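PDB 1T6U: superoxide dismutase [Ni] from Streptomyces coelicolor, which catalyses the dismutation of superoxide into hydrogen peroxide and molecular oxygen, using a nickel ion as its redox cofactor in a homohexameric assembly. Local coordinates for residues 83-88 with 98-103; 46-51 with 87-92; 12-17 with 102-107; 53-58 with 76-81; 26-31 with 39-44. The protein carries 1 engineered substitution. All blocks are in the same frame, centred on the assembly; numbering follows the deposited sequence.

Interaction 1 of 5, residues 83-88 with 98-103; sequences KAMSAA and QKALDY. Engineered in segment 83-88: Met85 (natural residue Leu).
The phenol ring of Tyr103 meets Ala84 at an oblique angle, neither squarely over a face nor in the ring plane: Ala84 CB lies 3.6 Å from Tyr103 CD1 and a little farther from Tyr103 CE1, so one flank of the ring takes the methyl. With CG beside the backbone N (chi1 -80°), the ring leans from helix 94-115 onto helix 74-89, where it also packs on Leu77 and Thr81. One turn back, Ala100 faces the same methyl, the two CB atoms of Ala84 and Ala100 being 4.2 Å apart. The small residues let the backbones close in: CA of Ala84 and CA of Ala100 are 5.2 Å apart, and the antiparallel segment axes approach to 8.6 Å at a signed crossing angle of -162°. The same Ala100 methyl also meets sulfur, Met85 SD lying 3.5 Å from Ala100 CB, roughly at right angles to the direction of Ala84. Met85 is an engineered residue; bends at chi2 (-63°) and chi3 bring its thioether against Ala100, and it also touches Ala48 and Ala51 of helix 34-62. No hydrogen bond crosses between the segments, so they meet here by apolar packing alone, and the small alanines permit the short helix spacing.

Interaction 2 of 5, residues 46-51 with 87-92; sequences QRAELA and AAKGSK
Ala48 and Lys89 are the residues of nearest backbone approach, their CA atoms 6.3 Å apart, where segment 46-51 of helix 34-62 passes the C-terminal part of helix 74-89. The methyl of Ala48 presses on the base of the lysine chain: Ala48 CB to Lys89 CG is 3.4 Å, tighter than usual for two carbons, and Lys89 CE lies 4.0 Å from the same Ala48 CB. Beyond CG the lysine is fully extended (chi2 -180°), which carries its ammonium past Ala48 to the next residue of the opposing helix. There Lys89 NZ forms a salt bridge with Glu49 OE1 at 2.7 Å. The nitrogen comes in on the anti side of the carboxylate and 31° out of its plane. This is an interhelical contact within the four-helix bundle, in which the aliphatic part of a lysine packs against a buried alanine while its charged end turns to the subunit boundary. Glu49 meets it with a chain bent at chi2 (69°), the two side chains crossing obliquely, and Lys89 CE passes 3.7 Å from Glu49 N. The same ammonium has a second anionic partner, Asp3 of the second subunit, so two carboxylates from different chains share one positive charge and would be expected to stabilise its protonated form. Glu49 packs on His53 of that second subunit, and the Lys89 side chain on Arg39 of the third.

Interaction 3 of 5, residues 12-17 with 102-107; sequences AQARIE and DYIAQI
Ile104 turns both of its branches to the first helix and fits them against neighbouring residues, Ala14 and Arg15. Its longer branch points at Ala14: CG1 lies beside the backbone N (chi1 -68°), and the terminal Ile104 CD1 comes to 3.9 Å from Ala14 O and 4.3 Å from Ala14 CB, touching the backbone oxygen more closely than the methyl. The shorter branch, Ile104 CG2, lies anti to the backbone N and meets Arg15 nearer its root, with Arg15 N at 4.2 Å and Arg15 CB at 4.3 Å. No hydrogen bond links the two segments. The forked isoleucine thus addresses the helix surface at two successive residues, although the CA atoms of Arg15 and Ile104 are still 6.6 Å apart. Helix 12-30 and helix 94-115 are the first and last long helices of the four-helix bundle, so the contact closes the bundle between the two ends of the chain. Ala14 also packs on His54 and Val55 of helix 34-62, so a third helix adjoins this contact. Arg15 behaves differently at its two ends: the aliphatic root offers CB to the isoleucine, whereas Arg15 NE forms a salt bridge with Glu19 of its own helix.

Interaction 4 of 5, residues 53-58 with 76-81; sequences HHVSVL and QLVNDT
Leu77 O accepts two hydrogen bonds from one residue a turn later: the backbone Thr81 N at 2.9 Å and the hydroxyl Thr81 OG1 at 2.8 Å. The hydroxyl donates from above the carbonyl plane, 40° out of it, with a C=O...donor angle of 136°. The rotamer that puts OG1 on Leu77 O also turns the methyl of Thr81 to helix 34-62. With CG2 anti to the backbone N (chi1 -58°, measured to OG1), Thr81 CG2 lies equally far, 4.1 Å, from Val55 CG1 and Val55 CG2, wedged against the fork of the valine. Val55 slides past Val78 in the opposite sense, and there the touch is between single methyls, Val55 CG1 to Val78 CG1 at 3.8 Å. Both valines hold CG1 anti to the backbone N, which brings the two CG1 methyls together. The spacing remains moderate, CA of Val55 to CA of Val78 being 7.1 Å. Val55 also rests on Ala14 of helix 12-30, Thr81 on Tyr103 and Ile107 of helix 94-115, and Val78 on Trp59 of the second subunit. Methyl groups from helices 34-62 and 74-89, with a hydroxyl internally satisfied, are buried here as in the apolar core of a four-helix bundle.

Interaction 5 of 5, residues 26-31 with 39-44; sequences EKMAGN and RATVIK
The C-terminal end of helix 12-30 and the early turns of helix 34-62 run antiparallel: the segment axes make an angle of 172° and approach to 10.6 Å, with CA of Met28 and CA of Ala40 nearest at 6.9 Å. At this axis spacing one long side chain makes every contact. Met28 leaves with CG beside the backbone N and extends through chi2 before a bend at chi3 (81°) turns its methyl. Its base presses on the small neighbour, Met28 CG lying 3.5 Å from Ala40 CB. The sulfur follows between two residues of one helix face, Met28 SD being 3.9 Å from both Ala40 CB and Lys44 CE. The terminal methyl reaches Thr41, with Met28 CE 3.4 Å from Thr41 OG1, a plain van der Waals touch; that hydroxyl is bonded to Gln37 O. Met28 crosses Thr41 and Lys44 at about a right angle. Bends at chi3 and chi4 curl Lys44, whose NZ is held by Ser91 O and by His35 of the third subunit. That histidine also packs on Met28 and Thr41, covering the contact from outside the chain. The whole forms an antiparallel helical hairpin, the pairing of consecutive helices found in up-and-down four-helix bundles.

All five contacts are buried and join the long helices of one bundle, yet their chemistry changes with place. Interactions 1, 3 and 4 have their centres about 5 to 7 Å from the centre of the chain and are apolar, knit together by Tyr103 and Thr81; interaction 1 is the tightest in backbone spacing. Interactions 2 and 4 pair the same helices, 34-62 and 74-89, and both reach the second subunit, but interaction 2 adds a salt bridge while interaction 4 joins its segments by methyl packing. Interaction 5, its centre about 18 Å from that of the chain, depends on one methionine and meets interaction 2 where Lys44 comes to the end of helix 74-89. Arg47 and Glu17 form a salt bridge between interactions 2 and 3.

Interaction 1 of 5, residues 83-88 with 98-103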
# COMPACT_ATOMS: atom_id res chain seq x y z
N LYS A 83 -10.86 -8.11 -17.82
CA LYS A 83 -12.14 -8.70 -17.46
C LYS A 83 -11.98 -10.16 -17.04
O LYS A 83 -12.73 -10.65 -16.14
CB LYS A 83 -13.12 -8.52 -18.64
CG LYS A 83 -13.65 -7.09 -18.73
CD LYS A 83 -14.54 -6.92 -19.97
CE LYS A 83 -15.41 -5.68 -19.86
NZ LYS A 83 -14.63 -4.43 -19.66
N ALA A 84 -11.07 -10.89 -17.65
CA ALA A 84 -10.85 -12.27 -17.28
C ALA A 84 -10.27 -12.38 -15.87
O ALA A 84 -10.56 -13.33 -15.12
CB ALA A 84 -9.97 -13.02 -18.25
N MET A 85 -9.45 -11.38 -15.54
CA MET A 85 -8.88 -11.34 -14.20
C MET A 85 -9.95 -11.05 -13.16
O MET A 85 -9.96 -11.61 -12.07
CB MET A 85 -7.74 -10.32 -14.11
CG MET A 85 -6.45 -10.71 -14.78
SD MET A 85 -5.57 -12.14 -14.14
CE MET A 85 -6.27 -12.54 -12.54
N SER A 86 -10.87 -10.15 -13.49
CA SER A 86 -11.99 -9.87 -12.63
C SER A 86 -12.81 -11.14 -12.42
O SER A 86 -13.30 -11.43 -11.33
CB SER A 86 -12.88 -8.78 -13.18
OG SER A 86 -12.28 -7.50 -13.14
N ALA A 87 -13.02 -11.90 -13.49
CA ALA A 87 -13.79 -13.15 -13.37
C ALA A 87 -13.06 -14.16 -12.51
O ALA A 87 -13.70 -14.90 -11.75
CB ALA A 87 -14.06 -13.73 -14.74
N ALA A 88 -11.74 -14.21 -12.59
CA ALA A 88 -10.96 -15.12 -11.72
C ALA A 88 -11.06 -14.69 -10.27
O ALA A 88 -11.16 -15.51 -9.36
CB ALA A 88 -9.50 -15.18 -12.17
N GLN A 98 -6.98 -20.05 -15.63
CA GLN A 98 -6.28 -20.44 -16.86
C GLN A 98 -6.68 -19.56 -18.04
O GLN A 98 -5.89 -19.22 -18.92
CB GLN A 98 -6.59 -21.90 -17.14
CG GLN A 98 -5.88 -22.38 -18.41
CD GLN A 98 -4.38 -22.29 -18.26
OE1 GLN A 98 -3.87 -22.81 -17.25
NE2 GLN A 98 -3.69 -21.68 -19.22
N LYS A 99 -7.96 -19.17 -18.09
CA LYS A 99 -8.44 -18.24 -19.13
C LYS A 99 -7.69 -16.91 -19.03
O LYS A 99 -7.24 -16.38 -20.07
CB LYS A 99 -9.95 -17.98 -19.07
CG LYS A 99 -10.40 -17.25 -20.34
CD LYS A 99 -11.88 -17.05 -20.35
CE LYS A 99 -12.41 -16.46 -21.65
NZ LYS A 99 -13.81 -15.93 -21.58
N ALA A 100 -7.50 -16.36 -17.84
CA ALA A 100 -6.63 -15.19 -17.73
C ALA A 100 -5.21 -15.45 -18.21
O ALA A 100 -4.62 -14.58 -18.88
CB ALA A 100 -6.70 -14.71 -16.28
N LEU A 101 -4.63 -16.58 -17.89
CA LEU A 101 -3.29 -16.93 -18.41
C LEU A 101 -3.24 -17.01 -19.91
O LEU A 101 -2.25 -16.59 -20.55
CB LEU A 101 -2.82 -18.27 -17.80
CG LEU A 101 -2.34 -18.14 -16.34
CD1 LEU A 101 -2.32 -19.51 -15.68
CD2 LEU A 101 -0.98 -17.44 -16.25
N ASP A 102 -4.32 -17.54 -20.51
CA ASP A 102 -4.28 -17.65 -21.97
C ASP A 102 -4.36 -16.28 -22.61
O ASP A 102 -3.69 -16.08 -23.62
CB ASP A 102 -5.44 -18.50 -22.41
CG ASP A 102 -5.41 -19.96 -22.01
OD1 ASP A 102 -6.48 -20.61 -22.06
OD2 ASP A 102 -4.34 -20.47 -21.66
N TYR A 103 -5.15 -15.38 -22.02
CA TYR A 103 -5.14 -14.01 -22.52
C TYR A 103 -3.78 -13.35 -22.29
O TYR A 103 -3.25 -12.68 -23.20
CB TYR A 103 -6.20 -13.16 -21.85
CG TYR A 103 -7.59 -13.31 -22.38
CD1 TYR A 103 -8.64 -13.67 -21.55
CD2 TYR A 103 -7.85 -13.04 -23.72
CE1 TYR A 103 -9.93 -13.80 -22.02
CE2 TYR A 103 -9.15 -13.18 -24.17
CZ TYR A 103 -10.19 -13.56 -23.34
OH TYR A 103 -11.47 -13.67 -23.89

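Interaction 2 of 5, residues 46-51 with 87-92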
# COMPACT_ATOMS: atom_id res chain seq x y z
N GLN A 46 -5.91 -10.35 -3.88
CA GLN A 46 -4.71 -9.51 -3.95
C GLN A 46 -3.86 -9.81 -5.16
O GLN A 46 -3.41 -8.88 -5.84
CB GLN A 46 -3.89 -9.73 -2.67
CG GLN A 46 -4.51 -9.22 -1.39
CD GLN A 46 -3.90 -9.67 -0.10
OE1 GLN A 46 -3.20 -10.68 -0.01
NE2 GLN A 46 -4.15 -9.03 1.03
N ARG A 47 -3.61 -11.09 -5.43
CA ARG A 47 -2.71 -11.38 -6.55
C ARG A 47 -3.35 -11.02 -7.88
O ARG A 47 -2.68 -10.53 -8.78
CB ARG A 47 -2.24 -12.83 -6.50
CG ARG A 47 -1.70 -13.34 -5.20
CD ARG A 47 -0.91 -12.39 -4.34
NE ARG A 47 0.37 -11.97 -4.90
CZ ARG A 47 1.34 -11.38 -4.21
NH1 ARG A 47 1.23 -11.12 -2.92
NH2 ARG A 47 2.48 -11.04 -4.82
N ALA A 48 -4.68 -11.25 -7.97
CA ALA A 48 -5.41 -10.92 -9.19
C ALA A 48 -5.35 -9.41 -9.43
O ALA A 48 -5.17 -8.96 -10.56
CB ALA A 48 -6.83 -11.40 -9.09
N GLU A 49 -5.52 -8.62 -8.37
CA GLU A 49 -5.39 -7.17 -8.50
C GLU A 49 -4.02 -6.74 -8.99
O GLU A 49 -3.93 -5.86 -9.84
CB GLU A 49 -5.70 -6.51 -7.15
CG GLU A 49 -5.63 -4.98 -7.16
CD GLU A 49 -6.71 -4.31 -7.97
OE1 GLU A 49 -7.60 -4.93 -8.59
OE2 GLU A 49 -6.66 -3.04 -7.95
N LEU A 50 -2.97 -7.38 -8.48
CA LEU A 50 -1.62 -7.08 -8.94
C LEU A 50 -1.47 -7.43 -10.43
O LEU A 50 -0.87 -6.68 -11.23
CB LEU A 50 -0.61 -7.85 -8.12
CG LEU A 50 -0.32 -7.35 -6.73
CD1 LEU A 50 0.51 -8.34 -5.95
CD2 LEU A 50 0.40 -5.98 -6.81
N ALA A 51 -2.03 -8.57 -10.84
CA ALA A 51 -1.99 -8.96 -12.25
C ALA A 51 -2.68 -7.92 -13.12
O ALA A 51 -2.20 -7.58 -14.20
CB ALA A 51 -2.61 -10.34 -12.45
N ALA A 87 -13.02 -11.90 -13.49
CA ALA A 87 -13.79 -13.15 -13.37
C ALA A 87 -13.06 -14.16 -12.51
O ALA A 87 -13.70 -14.90 -11.75
CB ALA A 87 -14.06 -13.73 -14.74
N ALA A 88 -11.74 -14.21 -12.59
CA ALA A 88 -10.96 -15.12 -11.72
C ALA A 88 -11.06 -14.69 -10.27
O ALA A 88 -11.16 -15.51 -9.36
CB ALA A 88 -9.50 -15.18 -12.17
N LYS A 89 -11.01 -13.40 -9.98
CA LYS A 89 -11.31 -12.93 -8.61
C LYS A 89 -12.61 -13.51 -8.10
O LYS A 89 -12.67 -13.96 -6.96
CB LYS A 89 -11.43 -11.40 -8.47
CG LYS A 89 -10.12 -10.64 -8.56
CD LYS A 89 -10.43 -9.15 -8.39
CE LYS A 89 -9.19 -8.26 -8.44
NZ LYS A 89 -9.52 -6.82 -8.19
N GLY A 90 -13.65 -13.49 -8.92
CA GLY A 90 -14.95 -13.93 -8.53
C GLY A 90 -15.15 -15.42 -8.40
O GLY A 90 -16.24 -15.82 -7.97
N SER A 91 -14.20 -16.24 -8.80
CA SER A 91 -14.30 -17.67 -8.96
C SER A 91 -13.23 -18.46 -8.22
O SER A 91 -12.11 -18.05 -8.06
CB SER A 91 -14.23 -18.04 -10.45
OG SER A 91 -14.47 -19.43 -10.66
N LYS A 92 -13.67 -19.67 -7.80
CA LYS A 92 -12.80 -20.70 -7.26
C LYS A 92 -12.30 -21.64 -8.37
O LYS A 92 -11.39 -22.45 -8.12
CB LYS A 92 -13.53 -21.49 -6.18
CG LYS A 92 -13.86 -20.66 -4.94
CD LYS A 92 -14.87 -21.30 -4.00
CE LYS A 92 -14.56 -22.72 -3.64
NZ LYS A 92 -15.65 -23.38 -2.89

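Interaction 3 of 5, residues 12-17 with 102-107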
# COMPACT_ATOMS: atom_id res chain seq x y z
N ALA A 12 5.91 -11.32 -17.85
CA ALA A 12 6.09 -12.26 -16.76
C ALA A 12 5.61 -11.75 -15.42
O ALA A 12 5.21 -12.53 -14.57
CB ALA A 12 7.58 -12.51 -16.56
N GLN A 13 5.60 -10.44 -15.15
CA GLN A 13 5.09 -9.92 -13.89
C GLN A 13 3.61 -10.26 -13.76
O GLN A 13 3.20 -10.78 -12.72
CB GLN A 13 5.33 -8.41 -13.73
CG GLN A 13 6.79 -7.98 -13.81
CD GLN A 13 6.96 -6.55 -13.34
OE1 GLN A 13 6.70 -5.56 -14.08
NE2 GLN A 13 7.43 -6.39 -12.11
N ALA A 14 2.86 -9.98 -14.83
CA ALA A 14 1.45 -10.36 -14.86
C ALA A 14 1.29 -11.87 -14.83
O ALA A 14 0.43 -12.41 -14.09
CB ALA A 14 0.78 -9.81 -16.12
N ARG A 15 2.07 -12.61 -15.63
CA ARG A 15 1.94 -14.04 -15.70
C ARG A 15 2.14 -14.74 -14.35
O ARG A 15 1.35 -15.62 -13.97
CB ARG A 15 2.98 -14.63 -16.69
CG ARG A 15 2.74 -16.14 -16.90
CD ARG A 15 3.79 -16.75 -17.79
NE ARG A 15 5.02 -16.84 -16.99
CZ ARG A 15 6.15 -16.24 -17.31
NH1 ARG A 15 6.27 -15.50 -18.41
NH2 ARG A 15 7.15 -16.44 -16.46
N ILE A 16 3.18 -14.32 -13.61
CA ILE A 16 3.42 -15.05 -12.36
C ILE A 16 2.30 -14.79 -11.38
O ILE A 16 1.93 -15.71 -10.66
CB ILE A 16 4.81 -14.64 -11.82
CG1 ILE A 16 5.96 -14.99 -12.77
CG2 ILE A 16 5.01 -15.18 -10.42
CD1 ILE A 16 7.26 -14.21 -12.65
N GLU A 17 1.72 -13.59 -11.36
CA GLU A 17 0.59 -13.35 -10.43
C GLU A 17 -0.61 -14.16 -10.89
O GLU A 17 -1.29 -14.73 -10.03
CB GLU A 17 0.27 -11.87 -10.29
CG GLU A 17 1.40 -11.04 -9.69
CD GLU A 17 1.75 -11.48 -8.28
OE1 GLU A 17 2.75 -10.97 -7.77
OE2 GLU A 17 1.02 -12.32 -7.70
N ASP A 102 -4.32 -17.54 -20.51
CA ASP A 102 -4.28 -17.65 -21.97
C ASP A 102 -4.36 -16.28 -22.61
O ASP A 102 -3.69 -16.08 -23.62
CB ASP A 102 -5.44 -18.50 -22.41
CG ASP A 102 -5.41 -19.96 -22.01
OD1 ASP A 102 -6.48 -20.61 -22.06
OD2 ASP A 102 -4.34 -20.47 -21.66
N TYR A 103 -5.15 -15.38 -22.02
CA TYR A 103 -5.14 -14.01 -22.52
C TYR A 103 -3.78 -13.35 -22.29
O TYR A 103 -3.25 -12.68 -23.20
CB TYR A 103 -6.20 -13.16 -21.85
CG TYR A 103 -7.59 -13.31 -22.38
CD1 TYR A 103 -8.64 -13.67 -21.55
CD2 TYR A 103 -7.85 -13.04 -23.72
CE1 TYR A 103 -9.93 -13.80 -22.02
CE2 TYR A 103 -9.15 -13.18 -24.17
CZ TYR A 103 -10.19 -13.56 -23.34
OH TYR A 103 -11.47 -13.67 -23.89
N ILE A 104 -3.18 -13.49 -21.13
CA ILE A 104 -1.84 -12.93 -20.94
C ILE A 104 -0.86 -13.48 -21.96
O ILE A 104 0.04 -12.77 -22.43
CB ILE A 104 -1.36 -13.18 -19.49
CG1 ILE A 104 -2.19 -12.37 -18.49
CG2 ILE A 104 0.13 -12.89 -19.35
CD1 ILE A 104 -2.12 -12.82 -17.04
N ALA A 105 -1.01 -14.77 -22.30
CA ALA A 105 -0.13 -15.39 -23.29
C ALA A 105 -0.23 -14.76 -24.66
O ALA A 105 0.77 -14.62 -25.39
CB ALA A 105 -0.40 -16.90 -23.35
N GLN A 106 -1.43 -14.35 -25.05
CA GLN A 106 -1.60 -13.58 -26.29
C GLN A 106 -0.92 -12.21 -26.19
O GLN A 106 -0.29 -11.83 -27.17
CB GLN A 106 -3.08 -13.44 -26.63
CG GLN A 106 -3.83 -14.74 -26.80
CD GLN A 106 -5.29 -14.57 -27.19
OE1 GLN A 106 -5.61 -13.68 -27.98
NE2 GLN A 106 -6.22 -15.38 -26.69
N ILE A 107 -1.04 -11.50 -25.10
CA ILE A 107 -0.35 -10.24 -24.93
C ILE A 107 1.15 -10.48 -24.96
O ILE A 107 1.89 -9.71 -25.59
CB ILE A 107 -0.75 -9.48 -23.65
CG1 ILE A 107 -2.23 -9.07 -23.57
CG2 ILE A 107 0.15 -8.26 -23.50
CD1 ILE A 107 -2.66 -8.52 -22.23

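Interaction 4 of 5, residues 53-58 with 76-81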
# COMPACT_ATOMS: atom_id res chain seq x y z
N HIS A 53 -2.96 -4.70 -12.47
CA HIS A 53 -2.02 -3.56 -12.59
C HIS A 53 -0.95 -3.78 -13.65
O HIS A 53 -0.67 -2.95 -14.50
CB HIS A 53 -1.41 -3.30 -11.22
CG HIS A 53 -0.35 -2.25 -11.27
ND1 HIS A 53 -0.59 -0.91 -11.30
CD2 HIS A 53 1.01 -2.40 -11.33
CE1 HIS A 53 0.57 -0.28 -11.37
NE2 HIS A 53 1.55 -1.16 -11.38
N HIS A 54 -0.31 -4.97 -13.59
CA HIS A 54 0.75 -5.24 -14.54
C HIS A 54 0.23 -5.20 -15.99
O HIS A 54 0.89 -4.67 -16.87
CB HIS A 54 1.41 -6.58 -14.22
CG HIS A 54 2.12 -6.62 -12.92
ND1 HIS A 54 3.03 -5.66 -12.54
CD2 HIS A 54 2.04 -7.54 -11.95
CE1 HIS A 54 3.48 -6.01 -11.35
NE2 HIS A 54 2.89 -7.15 -10.94
N VAL A 55 -0.96 -5.78 -16.23
CA VAL A 55 -1.44 -5.78 -17.61
C VAL A 55 -1.77 -4.36 -18.03
O VAL A 55 -1.45 -3.96 -19.15
CB VAL A 55 -2.66 -6.70 -17.69
CG1 VAL A 55 -3.41 -6.49 -19.01
CG2 VAL A 55 -2.24 -8.16 -17.54
N SER A 56 -2.40 -3.59 -17.14
CA SER A 56 -2.75 -2.23 -17.48
C SER A 56 -1.51 -1.41 -17.82
O SER A 56 -1.48 -0.63 -18.77
CB SER A 56 -3.56 -1.61 -16.33
OG SER A 56 -4.05 -0.31 -16.71
N VAL A 57 -0.43 -1.55 -17.03
CA VAL A 57 0.81 -0.83 -17.28
C VAL A 57 1.42 -1.20 -18.62
O VAL A 57 1.91 -0.34 -19.36
CB VAL A 57 1.78 -1.13 -16.10
CG1 VAL A 57 3.21 -0.80 -16.48
CG2 VAL A 57 1.36 -0.38 -14.83
N LEU A 58 1.43 -2.49 -18.98
CA LEU A 58 1.93 -2.82 -20.32
C LEU A 58 1.21 -1.99 -21.40
O LEU A 58 1.85 -1.44 -22.33
CB LEU A 58 1.74 -4.30 -20.61
CG LEU A 58 2.63 -5.30 -19.86
CD1 LEU A 58 2.17 -6.72 -20.06
CD2 LEU A 58 4.09 -5.19 -20.26
N GLN A 76 -8.72 -4.30 -27.39
CA GLN A 76 -9.78 -5.21 -26.92
C GLN A 76 -9.19 -6.41 -26.22
O GLN A 76 -9.81 -6.90 -25.25
CB GLN A 76 -10.68 -5.67 -28.06
CG GLN A 76 -11.90 -6.43 -27.58
CD GLN A 76 -12.88 -5.59 -26.79
OE1 GLN A 76 -13.29 -4.51 -27.22
NE2 GLN A 76 -13.27 -6.06 -25.61
N LEU A 77 -8.04 -6.88 -26.67
CA LEU A 77 -7.39 -7.97 -25.98
C LEU A 77 -7.04 -7.58 -24.55
O LEU A 77 -7.30 -8.35 -23.62
CB LEU A 77 -6.15 -8.40 -26.75
CG LEU A 77 -5.22 -9.39 -26.03
CD1 LEU A 77 -5.97 -10.68 -25.78
CD2 LEU A 77 -3.98 -9.56 -26.89
N VAL A 78 -6.46 -6.40 -24.36
CA VAL A 78 -6.10 -6.01 -22.98
C VAL A 78 -7.37 -5.88 -22.13
O VAL A 78 -7.40 -6.32 -20.98
CB VAL A 78 -5.27 -4.73 -22.99
CG1 VAL A 78 -5.09 -4.18 -21.59
CG2 VAL A 78 -3.90 -4.97 -23.66
N ASN A 79 -8.42 -5.29 -22.72
CA ASN A 79 -9.68 -5.14 -21.97
C ASN A 79 -10.25 -6.50 -21.56
O ASN A 79 -10.65 -6.65 -20.42
CB ASN A 79 -10.74 -4.35 -22.74
CG ASN A 79 -11.84 -3.81 -21.84
OD1 ASN A 79 -12.90 -4.46 -21.69
ND2 ASN A 79 -11.60 -2.65 -21.27
N ASP A 80 -10.25 -7.45 -22.50
CA ASP A 80 -10.70 -8.81 -22.21
C ASP A 80 -9.82 -9.53 -21.16
O ASP A 80 -10.35 -10.31 -20.36
CB ASP A 80 -10.69 -9.64 -23.50
CG ASP A 80 -11.75 -9.21 -24.49
OD1 ASP A 80 -12.60 -8.39 -24.12
OD2 ASP A 80 -11.76 -9.66 -25.64
N THR A 81 -8.54 -9.25 -21.21
CA THR A 81 -7.66 -9.83 -20.20
C THR A 81 -8.02 -9.33 -18.82
O THR A 81 -8.09 -10.09 -17.85
CB THR A 81 -6.21 -9.43 -20.51
OG1 THR A 81 -5.83 -9.89 -21.83
CG2 THR A 81 -5.22 -10.08 -19.56

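Interaction 5 of 5, residues 26-31 with 39-44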
# COMPACT_ATOMS: atom_id res chain seq x y z
N GLU A 26 -6.76 -23.98 -7.51
CA GLU A 26 -6.60 -25.44 -7.39
C GLU A 26 -6.58 -25.89 -5.94
O GLU A 26 -7.19 -26.89 -5.50
CB GLU A 26 -5.33 -25.85 -8.14
CG GLU A 26 -5.35 -25.63 -9.63
CD GLU A 26 -4.02 -25.64 -10.34
OE1 GLU A 26 -3.98 -25.83 -11.58
OE2 GLU A 26 -2.96 -25.44 -9.73
N LYS A 27 -5.84 -25.14 -5.11
CA LYS A 27 -5.75 -25.53 -3.71
C LYS A 27 -7.07 -25.41 -2.97
O LYS A 27 -7.35 -26.15 -2.04
CB LYS A 27 -4.70 -24.64 -3.02
CG LYS A 27 -3.30 -25.00 -3.52
CD LYS A 27 -2.19 -24.21 -2.93
CE LYS A 27 -0.82 -24.74 -3.26
NZ LYS A 27 -0.58 -26.19 -3.07
N MET A 28 -7.90 -24.47 -3.36
CA MET A 28 -9.22 -24.34 -2.75
C MET A 28 -10.02 -25.59 -2.96
O MET A 28 -10.85 -25.93 -2.16
CB MET A 28 -9.98 -23.10 -3.29
CG MET A 28 -9.28 -21.80 -2.90
SD MET A 28 -10.14 -20.30 -3.43
CE MET A 28 -11.37 -20.16 -2.13
N ALA A 29 -9.80 -26.29 -4.06
CA ALA A 29 -10.65 -27.45 -4.31
C ALA A 29 -10.22 -28.59 -3.39
O ALA A 29 -10.96 -29.53 -3.18
CB ALA A 29 -10.57 -27.81 -5.78
N GLY A 30 -8.99 -28.50 -2.86
CA GLY A 30 -8.40 -29.58 -2.09
C GLY A 30 -8.46 -29.47 -0.59
O GLY A 30 -7.99 -30.33 0.17
N ASN A 31 -9.04 -28.38 -0.10
CA ASN A 31 -9.14 -28.10 1.32
C ASN A 31 -10.36 -27.20 1.58
O ASN A 31 -10.23 -26.01 1.31
CB ASN A 31 -7.85 -27.42 1.78
CG ASN A 31 -7.77 -27.28 3.29
OD1 ASN A 31 -8.79 -27.51 3.93
ND2 ASN A 31 -6.61 -26.88 3.84
N ARG A 39 -8.64 -17.44 3.76
CA ARG A 39 -7.28 -16.98 3.43
C ARG A 39 -7.03 -17.06 1.94
O ARG A 39 -6.46 -16.11 1.36
CB ARG A 39 -6.23 -17.75 4.23
CG ARG A 39 -6.28 -17.53 5.72
CD ARG A 39 -5.21 -18.33 6.51
NE ARG A 39 -3.94 -17.86 5.97
CZ ARG A 39 -3.04 -18.50 5.26
NH1 ARG A 39 -3.21 -19.79 5.02
NH2 ARG A 39 -1.98 -17.87 4.79
N ALA A 40 -7.43 -18.16 1.31
CA ALA A 40 -7.22 -18.32 -0.13
C ALA A 40 -7.96 -17.23 -0.88
O ALA A 40 -7.46 -16.71 -1.89
CB ALA A 40 -7.68 -19.74 -0.52
N THR A 41 -9.16 -16.88 -0.43
CA THR A 41 -9.96 -15.87 -1.11
C THR A 41 -9.32 -14.52 -0.97
O THR A 41 -9.23 -13.79 -1.98
CB THR A 41 -11.40 -15.87 -0.55
OG1 THR A 41 -12.00 -17.17 -0.69
CG2 THR A 41 -12.28 -14.87 -1.29
N VAL A 42 -8.86 -14.16 0.23
CA VAL A 42 -8.13 -12.93 0.46
C VAL A 42 -6.92 -12.81 -0.47
O VAL A 42 -6.71 -11.81 -1.16
CB VAL A 42 -7.65 -12.85 1.93
CG1 VAL A 42 -6.68 -11.68 2.11
CG2 VAL A 42 -8.82 -12.75 2.88
N ILE A 43 -6.12 -13.88 -0.52
CA ILE A 43 -4.88 -13.82 -1.31
C ILE A 43 -5.15 -13.79 -2.79
O ILE A 43 -4.50 -13.04 -3.55
CB ILE A 43 -4.01 -15.03 -0.86
CG1 ILE A 43 -3.46 -14.74 0.55
CG2 ILE A 43 -2.94 -15.39 -1.83
CD1 ILE A 43 -2.79 -15.90 1.24
N LYS A 44 -6.09 -14.61 -3.23
CA LYS A 44 -6.47 -14.63 -4.64
C LYS A 44 -6.86 -13.23 -5.07
O LYS A 44 -6.49 -12.75 -6.15
CB LYS A 44 -7.64 -15.62 -4.85
CG LYS A 44 -8.17 -15.63 -6.28
CD LYS A 44 -8.96 -16.89 -6.62
CE LYS A 44 -10.18 -17.12 -5.77
NZ LYS A 44 -11.21 -16.11 -6.11